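Protocatechuate decarboxylase (Klebsiella pneumoniae, PDB 5O3M) probably decarboxylates 3,4-dihydroxybenzoic acid to catechol as a prenylated-flavin-dependent member of the UbiD family. Local coordinates at residues L420-V425 with A488-F493. Sequence-based numbering, arbitrary orientation.
Sequences LVDEDV and ALKSHF. With 9JE (pentane-1,5-diol), chain H.
K490, on a 3-10 segment, faces D422 and E423 across a pocket; on the acidic side, in the UbiD C-terminal domain, the chain of strand 417-422 runs into a type I beta turn, D422 to V425. Opposite charges probably favour the approach, but K490 NZ stays 4.4 Å from D422 OD1, beyond a salt bridge. Water fills the gap: one molecule bridges D422 OD1 and K490 NZ, accepting from the lysine (2.9 Å); another accepts from NZ and donates to E423 OE2. Lysine suits this place because a long, flexible chain carries a cationic donor of several hydrogen bonds; bends at chi3 (59°) and chi4 (79°) set where NZ ends up. The turn, closed by V425 N to D422 O, gathers three acidic side chains round a bound pentane-1,5-diol. D422 CB and the D424 carboxylate pack on its carbons, while E423, bent at chi2 (-90°), lays OE2 3.2 Å from C05. Other residues of the pocket hold the aspartates: D422 OD2 accepts from V485 N, and D424 OD2 forms a salt bridge with R440, which also makes a weak hydrogen bond to F493 O. The diol is tied to K490 through one hydrogen bond, K490 NZ to O01, 3.0 Å.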
ATOM      1  N   LEU A 420       4.429  16.937 -12.007  1.00 33.38           N
ATOM      2  CA  LEU A 420       4.876  18.174 -11.390  1.00 31.81           C
ATOM      3  C   LEU A 420       6.375  18.300 -11.580  1.00 28.22           C
ATOM      4  O   LEU A 420       7.115  17.361 -11.266  1.00 28.57           O
ATOM      5  CB  LEU A 420       4.540  18.194  -9.897  1.00 28.87           C
ATOM      6  CG  LEU A 420       3.075  17.977  -9.575  1.00 25.99           C
ATOM      7  CD1 LEU A 420       2.930  17.676  -8.096  1.00 21.60           C
ATOM      8  CD2 LEU A 420       2.296  19.225  -9.935  1.00 27.13           C
ATOM      9  N   VAL A 421       6.823  19.457 -12.094  1.00 25.86           N
ATOM     10  CA  VAL A 421       8.244  19.708 -12.300  1.00 23.83           C
ATOM     11  C   VAL A 421       8.589  21.136 -11.896  1.00 24.91           C
ATOM     12  O   VAL A 421       7.726  22.013 -11.803  1.00 24.28           O
ATOM     13  CB  VAL A 421       8.683  19.446 -13.761  1.00 30.44           C
ATOM     14  CG1 VAL A 421       8.383  18.004 -14.165  1.00 22.36           C
ATOM     15  CG2 VAL A 421       8.029  20.463 -14.728  1.00 29.22           C
ATOM     16  N   ASP A 422       9.884  21.364 -11.689  1.00 28.83           N
ATOM     17  CA  ASP A 422      10.405  22.665 -11.291  1.00 24.77           C
ATOM     18  C   ASP A 422      10.669  23.551 -12.506  1.00 25.53           C
ATOM     19  O   ASP A 422      10.550  23.119 -13.651  1.00 29.01           O
ATOM     20  CB  ASP A 422      11.674  22.479 -10.462  1.00 38.30           C
ATOM     21  CG  ASP A 422      11.389  21.815  -9.150  1.00 33.78           C
ATOM     22  OD1 ASP A 422      10.675  22.452  -8.358  1.00 30.43           O
ATOM     23  OD2 ASP A 422      11.830  20.663  -8.945  1.00 33.88           O
ATOM     24  N   GLU A 423      11.071  24.800 -12.246  1.00 27.20           N
ATOM     25  CA  GLU A 423      11.182  25.790 -13.307  1.00 35.53           C
ATOM     26  C   GLU A 423      12.379  25.564 -14.218  1.00 33.07           C
ATOM     27  O   GLU A 423      12.484  26.262 -15.224  1.00 32.79           O
ATOM     28  CB  GLU A 423      11.249  27.207 -12.730  1.00 33.04           C
ATOM     29  CG  GLU A 423      12.557  27.541 -12.027  1.00 35.94           C
ATOM     30  CD  GLU A 423      12.546  27.208 -10.533  1.00 39.92           C
ATOM     31  OE1 GLU A 423      11.721  26.382 -10.080  1.00 38.92           O
ATOM     32  OE2 GLU A 423      13.383  27.784  -9.810  1.00 43.81           O
ATOM     33  N   ASP A 424      13.266  24.609 -13.913  1.00 32.25           N
ATOM     34  CA  ASP A 424      14.397  24.304 -14.786  1.00 27.13           C
ATOM     35  C   ASP A 424      14.147  23.082 -15.668  1.00 26.40           C
ATOM     36  O   ASP A 424      15.093  22.523 -16.231  1.00 32.68           O
ATOM     37  CB  ASP A 424      15.684  24.112 -13.967  1.00 32.19           C
ATOM     38  CG  ASP A 424      15.573  22.969 -12.959  1.00 33.06           C
ATOM     39  OD1 ASP A 424      14.447  22.453 -12.768  1.00 32.16           O
ATOM     40  OD2 ASP A 424      16.606  22.577 -12.367  1.00 35.43           O
ATOM     41  N   VAL A 425      12.900  22.644 -15.787  1.00 30.48           N
ATOM     42  CA  VAL A 425      12.534  21.520 -16.642  1.00 29.59           C
ATOM     43  C   VAL A 425      11.640  22.054 -17.748  1.00 29.07           C
ATOM     44  O   VAL A 425      10.669  22.766 -17.476  1.00 28.19           O
ATOM     45  CB  VAL A 425      11.806  20.402 -15.868  1.00 31.20           C
ATOM     46  CG1 VAL A 425      11.499  19.236 -16.818  1.00 28.01           C
ATOM     47  CG2 VAL A 425      12.613  19.924 -14.639  1.00 29.03           C
ATOM     48  N   ALA A 488      14.008  21.067   0.916  1.00 35.48           N
ATOM     49  CA  ALA A 488      15.193  21.021   1.768  1.00 34.36           C
ATOM     50  C   ALA A 488      16.440  20.563   1.024  1.00 30.26           C
ATOM     51  O   ALA A 488      17.553  20.824   1.485  1.00 36.79           O
ATOM     52  CB  ALA A 488      14.927  20.093   2.964  1.00 31.25           C
ATOM     53  N   LEU A 489      16.283  19.889  -0.110  1.00 27.75           N
ATOM     54  CA  LEU A 489      17.397  19.294  -0.836  1.00 29.04           C
ATOM     55  C   LEU A 489      17.797  20.081  -2.092  1.00 29.82           C
ATOM     56  O   LEU A 489      18.676  19.632  -2.837  1.00 32.89           O
ATOM     57  CB  LEU A 489      17.038  17.859  -1.214  1.00 29.79           C
ATOM     58  CG  LEU A 489      16.459  17.082  -0.022  1.00 39.18           C
ATOM     59  CD1 LEU A 489      15.871  15.731  -0.445  1.00 22.60           C
ATOM     60  CD2 LEU A 489      17.543  16.913   1.082  1.00 25.43           C
ATOM     61  N   LYS A 490      17.189  21.244  -2.337  1.00 30.60           N
ATOM     62  CA  LYS A 490      17.349  21.900  -3.640  1.00 27.68           C
ATOM     63  C   LYS A 490      18.807  22.213  -3.969  1.00 32.04           C
ATOM     64  O   LYS A 490      19.188  22.173  -5.140  1.00 41.09           O
ATOM     65  CB  LYS A 490      16.483  23.151  -3.679  1.00 29.17           C
ATOM     66  CG  LYS A 490      14.958  22.771  -3.678  1.00 30.25           C
ATOM     67  CD  LYS A 490      14.050  23.984  -3.493  1.00 41.02           C
ATOM     68  CE  LYS A 490      14.291  25.001  -4.609  1.00 40.96           C
ATOM     69  NZ  LYS A 490      13.621  24.607  -5.853  1.00 33.61           N
ATOM     70  N   SER A 491      19.661  22.455  -2.960  1.00 31.73           N
ATOM     71  CA  SER A 491      21.064  22.748  -3.258  1.00 35.43           C
ATOM     72  C   SER A 491      21.794  21.562  -3.885  1.00 34.01           C
ATOM     73  O   SER A 491      22.845  21.752  -4.497  1.00 41.96           O
ATOM     74  CB  SER A 491      21.807  23.216  -1.995  1.00 36.16           C
ATOM     75  OG  SER A 491      21.987  22.137  -1.086  1.00 57.02           O
ATOM     76  N   HIS A 492      21.266  20.350  -3.764  1.00 30.27           N
ATOM     77  CA  HIS A 492      21.902  19.178  -4.343  1.00 32.21           C
ATOM     78  C   HIS A 492      21.436  18.885  -5.765  1.00 36.68           C
ATOM     79  O   HIS A 492      21.919  17.921  -6.365  1.00 33.34           O
ATOM     80  CB  HIS A 492      21.643  17.950  -3.448  1.00 35.22           C
ATOM     81  CG  HIS A 492      22.355  18.025  -2.136  1.00 45.35           C
ATOM     82  ND1 HIS A 492      21.784  18.576  -1.007  1.00 44.78           N
ATOM     83  CD2 HIS A 492      23.623  17.698  -1.795  1.00 43.30           C
ATOM     84  CE1 HIS A 492      22.659  18.552  -0.020  1.00 43.89           C
ATOM     85  NE2 HIS A 492      23.782  18.026  -0.473  1.00 45.98           N
ATOM     86  N   PHE A 493      20.510  19.683  -6.316  1.00 31.61           N
ATOM     87  CA  PHE A 493      19.843  19.327  -7.566  1.00 32.77           C
ATOM     88  C   PHE A 493      19.972  20.416  -8.623  1.00 34.97           C
ATOM     89  O   PHE A 493      19.098  20.525  -9.506  1.00 36.60           O
ATOM     90  CB  PHE A 493      18.367  19.003  -7.323  1.00 25.32           C
ATOM     91  CG  PHE A 493      18.135  17.634  -6.731  1.00 30.70           C
ATOM     92  CD1 PHE A 493      18.330  17.410  -5.374  1.00 29.39           C
ATOM     93  CD2 PHE A 493      17.701  16.576  -7.527  1.00 30.15           C
ATOM     94  CE1 PHE A 493      18.103  16.133  -4.805  1.00 31.10           C
ATOM     95  CE2 PHE A 493      17.459  15.299  -6.960  1.00 34.15           C
ATOM     96  CZ  PHE A 493      17.665  15.088  -5.602  1.00 29.56           C
TER
HETATM   97  C02 9JE H 602      15.166  22.698  -9.032  1.00 38.46           C
HETATM   98  C03 9JE H 602      15.075  24.150  -9.467  1.00 33.71           C
HETATM   99  C04 9JE H 602      16.405  24.885  -9.571  1.00 33.57           C
HETATM  100  C05 9JE H 602      16.110  26.157 -10.402  1.00 40.98           C
HETATM  101  C06 9JE H 602      17.354  27.034 -10.475  1.00 40.27           C
HETATM  102  O01 9JE H 602      15.275  22.760  -7.628  1.00 47.47           O
HETATM  103  O07 9JE H 602      18.442  26.103 -10.285  1.00 51.87           O
HETATM  104  O   HOH W   1      11.161  25.013  -7.651  1.00 29.17           O
HETATM  105  O   HOH W   2      11.766  22.438  -5.892  1.00 29.61           O
HETATM  106  O   HOH W   3      13.783  27.278  -7.094  1.00 35.45           O